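Local coordinates for protein hypothetical sugar kinase (Cytophaga hutchinsonii, PDB 3R8E) that probably transfers a phosphate from a nucleoside triphosphate such as ATP to a sugar, as a putative sugar kinase of the ROK family whose substrate is not established, at residues Lys123-Asn126 with Asp127-Ala131; Ala199-His202 with Glu203-Leu207; Glu287-Pro290 with Thr291-Asp295. One frame throughout, in Å; residues are numbered along the deposited sequence.

Overall arrangement
The three contacts illustrate how one principle, local pairing across three to five residues, takes different forms with its place in the fold. Interaction 1 lies deepest, about 10 Å from the chain centre: a strand passes into a helix, and polar bonds to an asparagine cap dominate. Interactions 2 and 3 each have their centres about 26 Å from the chain centre and are partly buried. Residues 199-207 form continuous helix with a CH-pi contact, whereas 287-295 span the turn between two helices, built on proline, leucine and tyrosine packing. Those two touch the same long helix, 235-259, at different residues; their nearest atoms remain about 15 Å apart. Only interaction 3 also meets the second subunit.

Interaction 1 (Lys123-Asn126 with Asp127-Ala131); sequences KIEN and DAKCA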
ATOM      1  N   LYS A 123     -10.249  24.962  -2.687  1.00 30.91           N
ATOM      2  CA  LYS A 123      -9.555  23.676  -2.790  1.00 28.02           C
ATOM      3  C   LYS A 123     -10.294  22.591  -1.999  1.00 28.81           C
ATOM      4  O   LYS A 123     -10.874  22.876  -0.951  1.00 27.74           O
ATOM      5  CB  LYS A 123      -8.095  23.793  -2.338  1.00 29.93           C
ATOM      6  CG  LYS A 123      -7.161  24.235  -3.457  1.00 44.77           C
ATOM      7  CD  LYS A 123      -5.825  24.709  -2.935  1.00 57.87           C
ATOM      8  CE  LYS A 123      -4.875  25.078  -4.049  1.00 73.91           C
ATOM      9  NZ  LYS A 123      -3.602  25.642  -3.527  1.00 84.39           N
ATOM     10  N   ILE A 124     -10.321  21.352  -2.538  1.00 23.43           N
ATOM     11  CA  ILE A 124     -10.996  20.214  -1.906  1.00 21.73           C
ATOM     12  C   ILE A 124     -10.042  19.009  -1.827  1.00 22.78           C
ATOM     13  O   ILE A 124      -9.105  18.896  -2.617  1.00 21.41           O
ATOM     14  CB  ILE A 124     -12.354  19.822  -2.558  1.00 25.23           C
ATOM     15  CG1 ILE A 124     -12.174  19.152  -3.936  1.00 25.75           C
ATOM     16  CG2 ILE A 124     -13.352  21.006  -2.588  1.00 26.09           C
ATOM     17  CD1 ILE A 124     -13.321  18.433  -4.434  1.00 30.15           C
ATOM     18  N   GLU A 125     -10.295  18.125  -0.857  1.00 18.98           N
ATOM     19  CA  GLU A 125      -9.496  16.930  -0.590  1.00 17.26           C
ATOM     20  C   GLU A 125     -10.295  15.961   0.275  1.00 20.42           C
ATOM     21  O   GLU A 125     -11.303  16.345   0.866  1.00 19.47           O
ATOM     22  CB  GLU A 125      -8.163  17.335   0.104  1.00 17.89           C
ATOM     23  CG  GLU A 125      -7.118  16.244   0.322  1.00 22.04           C
ATOM     24  CD  GLU A 125      -6.828  15.406  -0.908  1.00 28.07           C
ATOM     25  OE1 GLU A 125      -6.077  15.886  -1.786  1.00 25.26           O
ATOM     26  OE2 GLU A 125      -7.436  14.321  -1.041  1.00 23.21           O
ATOM     27  N   ASN A 126      -9.860  14.688   0.330  1.00 16.70           N
ATOM     28  CA  ASN A 126     -10.458  13.700   1.219  1.00 16.94           C
ATOM     29  C   ASN A 126     -10.136  14.111   2.671  1.00 19.28           C
ATOM     30  O   ASN A 126      -9.018  14.560   2.951  1.00 16.64           O
ATOM     31  CB  ASN A 126      -9.936  12.297   0.898  1.00 17.42           C
ATOM     32  CG  ASN A 126     -10.243  11.285   1.965  1.00 29.45           C
ATOM     33  OD1 ASN A 126      -9.434  11.045   2.859  1.00 19.72           O
ATOM     34  ND2 ASN A 126     -11.448  10.736   1.948  1.00 23.93           N
ATOM     35  N   ASP A 127     -11.115  13.976   3.583  1.00 17.73           N
ATOM     36  CA  ASP A 127     -10.965  14.411   4.977  1.00 17.40           C
ATOM     37  C   ASP A 127      -9.868  13.670   5.764  1.00 20.21           C
ATOM     38  O   ASP A 127      -9.195  14.309   6.571  1.00 19.42           O
ATOM     39  CB  ASP A 127     -12.292  14.325   5.741  1.00 20.20           C
ATOM     40  CG  ASP A 127     -12.940  12.955   5.863  1.00 27.50           C
ATOM     41  OD1 ASP A 127     -12.476  12.009   5.189  1.00 24.74           O
ATOM     42  OD2 ASP A 127     -13.929  12.836   6.612  1.00 30.61           O
ATOM     43  N   ALA A 128      -9.682  12.352   5.541  1.00 17.21           N
ATOM     44  CA  ALA A 128      -8.638  11.592   6.246  1.00 17.55           C
ATOM     45  C   ALA A 128      -7.244  12.031   5.785  1.00 19.88           C
ATOM     46  O   ALA A 128      -6.305  12.042   6.585  1.00 19.51           O
ATOM     47  CB  ALA A 128      -8.827  10.100   6.028  1.00 18.41           C
ATOM     48  N   LYS A 129      -7.118  12.417   4.489  1.00 14.90           N
ATOM     49  CA  LYS A 129      -5.879  12.950   3.937  1.00 13.96           C
ATOM     50  C   LYS A 129      -5.639  14.349   4.518  1.00 17.75           C
ATOM     51  O   LYS A 129      -4.506  14.687   4.853  1.00 16.35           O
ATOM     52  CB  LYS A 129      -5.926  12.979   2.402  1.00 15.51           C
ATOM     53  CG  LYS A 129      -5.954  11.583   1.809  1.00 15.03           C
ATOM     54  CD  LYS A 129      -5.908  11.620   0.276  1.00 17.10           C
ATOM     55  CE  LYS A 129      -5.849  10.230  -0.320  1.00 18.16           C
ATOM     56  NZ  LYS A 129      -7.089   9.452  -0.048  1.00 19.64           N
ATOM     57  N   CYS A 130      -6.719  15.153   4.654  1.00 15.26           N
ATOM     58  CA  CYS A 130      -6.642  16.482   5.278  1.00 15.10           C
ATOM     59  C   CYS A 130      -6.070  16.365   6.674  1.00 16.52           C
ATOM     60  O   CYS A 130      -5.200  17.145   7.031  1.00 15.11           O
ATOM     61  CB  CYS A 130      -8.009  17.148   5.314  1.00 15.92           C
ATOM     62  SG  CYS A 130      -8.497  17.885   3.746  1.00 19.92           S
ATOM     63  N   ALA A 131      -6.550  15.388   7.464  1.00 14.32           N
ATOM     64  CA  ALA A 131      -6.081  15.189   8.844  1.00 14.88           C
ATOM     65  C   ALA A 131      -4.561  14.952   8.883  1.00 18.00           C
ATOM     66  O   ALA A 131      -3.893  15.538   9.728  1.00 17.70           O
ATOM     67  CB  ALA A 131      -6.822  14.035   9.497  1.00 15.72           C
TER
HETATM   68  O   HOH W   1     -12.912   9.548   4.214  1.00 36.70           O
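N126 is the last residue of its strand and the N-cap of the helix that follows, and hydrogen bonds to it dominate the contact. Its OD1 accepts from K129 N at 3.1 Å (N-H...O angle 150°) and weakly, on a more bent path, from A128 N at 3.0 Å. The amide reaches these donors because CG stands anti to the backbone N (chi1 166°). On the main chain, C130 N donates to N126 O at 2.9 Å and completes the first helical turn. A water joins the amide to the next side chain, 2.9 Å from N126 ND2 and 2.7 Å from D127 OD1, between planes almost perpendicular to each other; ND2 also donates to G86 O. The E-N-D order is consistent with the sugar site of ROK kinases.

Charged groups form a second layer. E125 OE2 accepts from N126 N at 2.8 Å on its anti side, while OE1 forms a salt bridge with R92. The K129 chain crosses this carboxylate at about a right angle, CD 3.4 Å from OE2, and carries NZ on to G174 O. Apolar contact is slight: C130 SG lies against E125 CB.

Strand 121-126 runs parallel to strand 79-84, L316 of helix 308-318 covers E125 and C130, and L166 of strand 165-166 packs on E125 and K129.

Interaction 2 (Ala199-His202 with Glu203-Leu207); sequences AYTH and EQLAL
Y200 and Q204 are brought together by two torsions: CG of the tyrosine is anti to its own backbone N (chi1 175°), and the glutamine chain folds at chi2 (-60°) back over the ring. This is an i to i+4 pair on one alpha-helix, 194-207, and the contact is a CH-pi interaction. Q204 CG sits over one face of the Y200 ring, 4.0 Å from its centroid and offset toward the rim. From there the chain passes on to the phenol end, where the terminal amide lies nearly flat, its plane 19° from that of the ring, with Q204 NE2 3.6 Å from Y200 CE1. The methylene CG thus lies over the face, while the amide extends past the rim beside CE1, CZ and the phenol OH.

One residue further along, and so on a neighbouring side of the helix, T201 and L205 form a second pair, side by side and pointing the same way, with T201 CG2 4.1 Å from L205 CD1. The threonine hydroxyl is engaged by L197 O, one turn earlier. Beneath both pairs run ordinary helical bonds, such as Q204 N to Y200 O at 3.1 Å and L205 N to T201 O at 3.0 Å.

The helix rests on helix 235-259: Y200 touches V240 and D243, T201 shares V240, and L205 reaches L236. H202 and E203 belong to the exposed part of the surface. There the stem of the glutamate lies along the preceding turn, E203 CG 3.4 Å from A199 O.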
ATOM      1  N   ALA A 199     -18.875  -3.983  20.818  1.00 34.16           N
ATOM      2  CA  ALA A 199     -19.542  -5.276  20.607  1.00 35.33           C
ATOM      3  C   ALA A 199     -18.633  -6.442  21.013  1.00 39.77           C
ATOM      4  O   ALA A 199     -19.115  -7.392  21.634  1.00 41.40           O
ATOM      5  CB  ALA A 199     -19.972  -5.421  19.155  1.00 35.23           C
ATOM      6  N   TYR A 200     -17.320  -6.349  20.702  1.00 35.02           N
ATOM      7  CA  TYR A 200     -16.323  -7.360  21.061  1.00 35.14           C
ATOM      8  C   TYR A 200     -16.120  -7.397  22.585  1.00 39.64           C
ATOM      9  O   TYR A 200     -15.963  -8.485  23.141  1.00 40.45           O
ATOM     10  CB  TYR A 200     -14.983  -7.108  20.335  1.00 34.60           C
ATOM     11  CG  TYR A 200     -13.867  -8.042  20.758  1.00 36.89           C
ATOM     12  CD1 TYR A 200     -13.842  -9.369  20.336  1.00 39.66           C
ATOM     13  CD2 TYR A 200     -12.841  -7.603  21.591  1.00 37.29           C
ATOM     14  CE1 TYR A 200     -12.823 -10.236  20.731  1.00 40.80           C
ATOM     15  CE2 TYR A 200     -11.822  -8.463  22.000  1.00 38.54           C
ATOM     16  CZ  TYR A 200     -11.815  -9.778  21.564  1.00 46.22           C
ATOM     17  OH  TYR A 200     -10.805 -10.622  21.957  1.00 47.19           O
ATOM     18  N   THR A 201     -16.117  -6.216  23.248  1.00 36.00           N
ATOM     19  CA  THR A 201     -15.959  -6.108  24.707  1.00 36.74           C
ATOM     20  C   THR A 201     -17.160  -6.789  25.398  1.00 43.05           C
ATOM     21  O   THR A 201     -16.944  -7.528  26.356  1.00 43.23           O
ATOM     22  CB  THR A 201     -15.756  -4.645  25.153  1.00 40.59           C
ATOM     23  OG1 THR A 201     -14.651  -4.088  24.435  1.00 34.90           O
ATOM     24  CG2 THR A 201     -15.478  -4.517  26.654  1.00 38.72           C
ATOM     25  N   HIS A 202     -18.397  -6.586  24.876  1.00 41.05           N
ATOM     26  CA  HIS A 202     -19.615  -7.223  25.404  1.00 43.70           C
ATOM     27  C   HIS A 202     -19.558  -8.747  25.232  1.00 49.89           C
ATOM     28  O   HIS A 202     -20.034  -9.470  26.106  1.00 51.52           O
ATOM     29  CB  HIS A 202     -20.882  -6.673  24.726  1.00 44.60           C
ATOM     30  CG  HIS A 202     -21.356  -5.360  25.265  1.00 48.06           C
ATOM     31  ND1 HIS A 202     -21.812  -5.235  26.565  1.00 51.72           N
ATOM     32  CD2 HIS A 202     -21.485  -4.166  24.640  1.00 48.51           C
ATOM     33  CE1 HIS A 202     -22.177  -3.970  26.696  1.00 50.77           C
ATOM     34  NE2 HIS A 202     -21.996  -3.288  25.565  1.00 49.20           N
ATOM     35  N   GLU A 203     -18.960  -9.226  24.116  1.00 45.95           N
ATOM     36  CA  GLU A 203     -18.792 -10.654  23.813  1.00 46.98           C
ATOM     37  C   GLU A 203     -17.851 -11.313  24.822  1.00 52.57           C
ATOM     38  O   GLU A 203     -18.129 -12.424  25.277  1.00 54.53           O
ATOM     39  CB  GLU A 203     -18.263 -10.857  22.385  1.00 46.53           C
ATOM     40  CG  GLU A 203     -19.331 -10.757  21.308  1.00 57.04           C
ATOM     41  CD  GLU A 203     -18.841 -10.746  19.871  1.00 77.32           C
ATOM     42  OE1 GLU A 203     -17.736 -11.273  19.601  1.00 68.81           O
ATOM     43  OE2 GLU A 203     -19.581 -10.227  19.005  1.00 72.45           O
ATOM     44  N   GLN A 204     -16.754 -10.616  25.184  1.00 47.96           N
ATOM     45  CA  GLN A 204     -15.759 -11.093  26.148  1.00 48.44           C
ATOM     46  C   GLN A 204     -16.334 -11.087  27.565  1.00 54.79           C
ATOM     47  O   GLN A 204     -16.018 -11.985  28.345  1.00 55.88           O
ATOM     48  CB  GLN A 204     -14.465 -10.262  26.077  1.00 47.65           C
ATOM     49  CG  GLN A 204     -13.689 -10.404  24.759  1.00 52.42           C
ATOM     50  CD  GLN A 204     -13.236 -11.818  24.465  1.00 70.82           C
ATOM     51  OE1 GLN A 204     -12.407 -12.397  25.174  1.00 67.46           O
ATOM     52  NE2 GLN A 204     -13.763 -12.396  23.397  1.00 61.88           N
ATOM     53  N   LEU A 205     -17.198 -10.092  27.884  1.00 51.94           N
ATOM     54  CA  LEU A 205     -17.872  -9.977  29.183  1.00 53.90           C
ATOM     55  C   LEU A 205     -18.892 -11.106  29.357  1.00 60.82           C
ATOM     56  O   LEU A 205     -19.091 -11.578  30.478  1.00 62.12           O
ATOM     57  CB  LEU A 205     -18.560  -8.607  29.346  1.00 53.48           C
ATOM     58  CG  LEU A 205     -17.650  -7.398  29.605  1.00 56.52           C
ATOM     59  CD1 LEU A 205     -18.332  -6.110  29.197  1.00 55.71           C
ATOM     60  CD2 LEU A 205     -17.219  -7.320  31.060  1.00 60.15           C
ATOM     61  N   ALA A 206     -19.518 -11.551  28.241  1.00 57.86           N
ATOM     62  CA  ALA A 206     -20.479 -12.659  28.215  1.00 60.28           C
ATOM     63  C   ALA A 206     -19.761 -13.992  28.459  1.00 66.10           C
ATOM     64  O   ALA A 206     -20.332 -14.889  29.082  1.00 67.93           O
ATOM     65  CB  ALA A 206     -21.215 -12.688  26.885  1.00 60.28           C
ATOM     66  N   LEU A 207     -18.499 -14.103  27.987  1.00 61.88           N
ATOM     67  CA  LEU A 207     -17.640 -15.277  28.171  1.00 62.89           C
ATOM     68  C   LEU A 207     -17.084 -15.318  29.600  1.00 68.64           C
ATOM     69  O   LEU A 207     -16.710 -16.390  30.081  1.00 70.28           O
ATOM     70  CB  LEU A 207     -16.488 -15.284  27.151  1.00 60.78           C
ATOM     71  CG  LEU A 207     -16.852 -15.623  25.701  1.00 64.72           C
ATOM     72  CD1 LEU A 207     -15.829 -15.060  24.746  1.00 62.17           C
ATOM     73  CD2 LEU A 207     -16.995 -17.131  25.492  1.00 69.00           C
TER

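Interaction 3 (Glu287-Pro290 with Thr291-Asp295); sequences EHLP and TYYTD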
ATOM      1  N   GLU A 287       7.358  -8.870  14.994  1.00 23.67           N
ATOM      2  CA  GLU A 287       7.217 -10.287  14.639  1.00 24.17           C
ATOM      3  C   GLU A 287       7.243 -10.530  13.129  1.00 26.95           C
ATOM      4  O   GLU A 287       7.805 -11.533  12.691  1.00 26.29           O
ATOM      5  CB  GLU A 287       5.901 -10.856  15.189  1.00 26.00           C
ATOM      6  CG  GLU A 287       5.973 -11.338  16.631  1.00 39.14           C
ATOM      7  CD  GLU A 287       4.661 -11.754  17.278  1.00 59.93           C
ATOM      8  OE1 GLU A 287       3.637 -11.861  16.564  1.00 52.95           O
ATOM      9  OE2 GLU A 287       4.665 -11.984  18.508  1.00 52.35           O
ATOM     10  N   HIS A 288       6.611  -9.636  12.342  1.00 22.63           N
ATOM     11  CA  HIS A 288       6.445  -9.831  10.902  1.00 22.24           C
ATOM     12  C   HIS A 288       7.345  -8.974   9.999  1.00 25.28           C
ATOM     13  O   HIS A 288       7.417  -9.260   8.804  1.00 25.57           O
ATOM     14  CB  HIS A 288       4.981  -9.581  10.516  1.00 22.34           C
ATOM     15  CG  HIS A 288       4.016 -10.497  11.205  1.00 26.44           C
ATOM     16  ND1 HIS A 288       3.904 -11.826  10.848  1.00 29.10           N
ATOM     17  CD2 HIS A 288       3.142 -10.238  12.204  1.00 28.21           C
ATOM     18  CE1 HIS A 288       2.967 -12.330  11.634  1.00 29.11           C
ATOM     19  NE2 HIS A 288       2.487 -11.414  12.471  1.00 28.96           N
ATOM     20  N   LEU A 289       7.991  -7.928  10.530  1.00 20.31           N
ATOM     21  CA  LEU A 289       8.845  -7.073   9.707  1.00 19.03           C
ATOM     22  C   LEU A 289      10.322  -7.212  10.062  1.00 23.33           C
ATOM     23  O   LEU A 289      10.649  -7.240  11.246  1.00 23.39           O
ATOM     24  CB  LEU A 289       8.444  -5.587   9.822  1.00 17.78           C
ATOM     25  CG  LEU A 289       7.050  -5.183   9.313  1.00 20.55           C
ATOM     26  CD1 LEU A 289       6.669  -3.819   9.852  1.00 20.54           C
ATOM     27  CD2 LEU A 289       6.967  -5.209   7.775  1.00 19.64           C
ATOM     28  N   PRO A 290      11.233  -7.193   9.058  1.00 20.41           N
ATOM     29  CA  PRO A 290      12.673  -7.236   9.373  1.00 21.11           C
ATOM     30  C   PRO A 290      13.160  -5.908   9.970  1.00 23.83           C
ATOM     31  O   PRO A 290      12.440  -4.902   9.930  1.00 22.67           O
ATOM     32  CB  PRO A 290      13.326  -7.529   8.018  1.00 22.85           C
ATOM     33  CG  PRO A 290      12.371  -6.990   7.013  1.00 25.81           C
ATOM     34  CD  PRO A 290      10.997  -7.153   7.599  1.00 20.91           C
ATOM     35  N   THR A 291      14.398  -5.897  10.493  1.00 20.66           N
ATOM     36  CA  THR A 291      15.000  -4.726  11.154  1.00 20.43           C
ATOM     37  C   THR A 291      15.129  -3.506  10.208  1.00 21.77           C
ATOM     38  O   THR A 291      15.142  -2.369  10.702  1.00 19.95           O
ATOM     39  CB  THR A 291      16.342  -5.075  11.806  1.00 27.37           C
ATOM     40  OG1 THR A 291      17.232  -5.601  10.831  1.00 27.23           O
ATOM     41  CG2 THR A 291      16.188  -6.051  12.966  1.00 27.94           C
ATOM     42  N   TYR A 292      15.182  -3.729   8.873  1.00 18.94           N
ATOM     43  CA  TYR A 292      15.206  -2.638   7.888  1.00 18.20           C
ATOM     44  C   TYR A 292      14.100  -1.603   8.194  1.00 19.71           C
ATOM     45  O   TYR A 292      14.349  -0.402   8.125  1.00 19.23           O
ATOM     46  CB  TYR A 292      15.043  -3.178   6.445  1.00 18.50           C
ATOM     47  CG  TYR A 292      14.757  -2.084   5.437  1.00 18.82           C
ATOM     48  CD1 TYR A 292      15.752  -1.190   5.048  1.00 21.20           C
ATOM     49  CD2 TYR A 292      13.472  -1.894   4.926  1.00 17.97           C
ATOM     50  CE1 TYR A 292      15.484  -0.151   4.159  1.00 21.60           C
ATOM     51  CE2 TYR A 292      13.188  -0.849   4.047  1.00 17.36           C
ATOM     52  CZ  TYR A 292      14.199   0.017   3.664  1.00 23.34           C
ATOM     53  OH  TYR A 292      13.929   1.066   2.822  1.00 20.65           O
ATOM     54  N   TYR A 293      12.900  -2.076   8.570  1.00 16.26           N
ATOM     55  CA  TYR A 293      11.774  -1.189   8.895  1.00 15.31           C
ATOM     56  C   TYR A 293      11.690  -0.798  10.358  1.00 19.41           C
ATOM     57  O   TYR A 293      11.261   0.314  10.650  1.00 19.67           O
ATOM     58  CB  TYR A 293      10.440  -1.858   8.560  1.00 15.63           C
ATOM     59  CG  TYR A 293      10.321  -2.372   7.149  1.00 15.80           C
ATOM     60  CD1 TYR A 293       9.880  -1.543   6.120  1.00 16.99           C
ATOM     61  CD2 TYR A 293      10.582  -3.702   6.848  1.00 16.49           C
ATOM     62  CE1 TYR A 293       9.706  -2.029   4.824  1.00 17.39           C
ATOM     63  CE2 TYR A 293      10.434  -4.195   5.553  1.00 17.46           C
ATOM     64  CZ  TYR A 293       9.992  -3.356   4.542  1.00 20.75           C
ATOM     65  OH  TYR A 293       9.844  -3.851   3.269  1.00 20.75           O
ATOM     66  N   THR A 294      11.985  -1.738  11.276  1.00 16.22           N
ATOM     67  CA  THR A 294      11.732  -1.528  12.701  1.00 16.61           C
ATOM     68  C   THR A 294      12.845  -0.790  13.466  1.00 22.11           C
ATOM     69  O   THR A 294      12.538  -0.197  14.501  1.00 22.56           O
ATOM     70  CB  THR A 294      11.421  -2.863  13.381  1.00 21.61           C
ATOM     71  OG1 THR A 294      12.565  -3.704  13.334  1.00 23.10           O
ATOM     72  CG2 THR A 294      10.221  -3.585  12.750  1.00 19.04           C
ATOM     73  N   ASP A 295      14.110  -0.818  12.997  1.00 19.95           N
ATOM     74  CA  ASP A 295      15.214  -0.185  13.739  1.00 20.80           C
ATOM     75  C   ASP A 295      14.987   1.304  14.040  1.00 25.87           C
ATOM     76  O   ASP A 295      15.242   1.722  15.174  1.00 26.71           O
ATOM     77  CB  ASP A 295      16.561  -0.371  13.029  1.00 23.31           C
ATOM     78  CG  ASP A 295      17.279  -1.664  13.378  1.00 35.84           C
ATOM     79  OD1 ASP A 295      16.713  -2.474  14.156  1.00 36.88           O
ATOM     80  OD2 ASP A 295      18.408  -1.862  12.888  1.00 44.00           O
TER
HETATM   81  O   HOH W   2      12.376  -6.314  14.064  1.00 35.83           O
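The Y293 ring has L289 CD2 over one face, 4.0 Å from its CD2, and Y292 CD2 over the centre of the opposite face, while P290 CD meets its edge in the ring plane, 3.6 Å from Y293 CD2. The leucine crosses the ring at about a right angle; the proline lies alongside it. Y293 CG is anti to the carbonyl carbon (chi1 -54°), which swings the ring back over the turn. An alanine at P290 would remove CG and CD and would probably open a gap at the ring edge, leaving Y293 freer to shift.

P290 is also the N-cap of helix 291-294. Its carbonyl oxygen takes Y293 N at 3.2 Å, the donor standing above the carbonyl plane, and weakly T294 N at 3.5 Å. T294 also reaches back to the first segment: its CG2 packs on L289 CB, and a water sits 2.7 Å from its OG1 while giving a weak bond to L289 O.

The turn thus links the end of helix 274-288 to the short helix 291-294. R257 of helix 235-259 packs against L289 and P290, and V256 against Y293. Y292 faces the dimer interface, its OH bonded to D260 and to N173 of the second subunit, its ring in a cation-pi contact with R171 of that subunit.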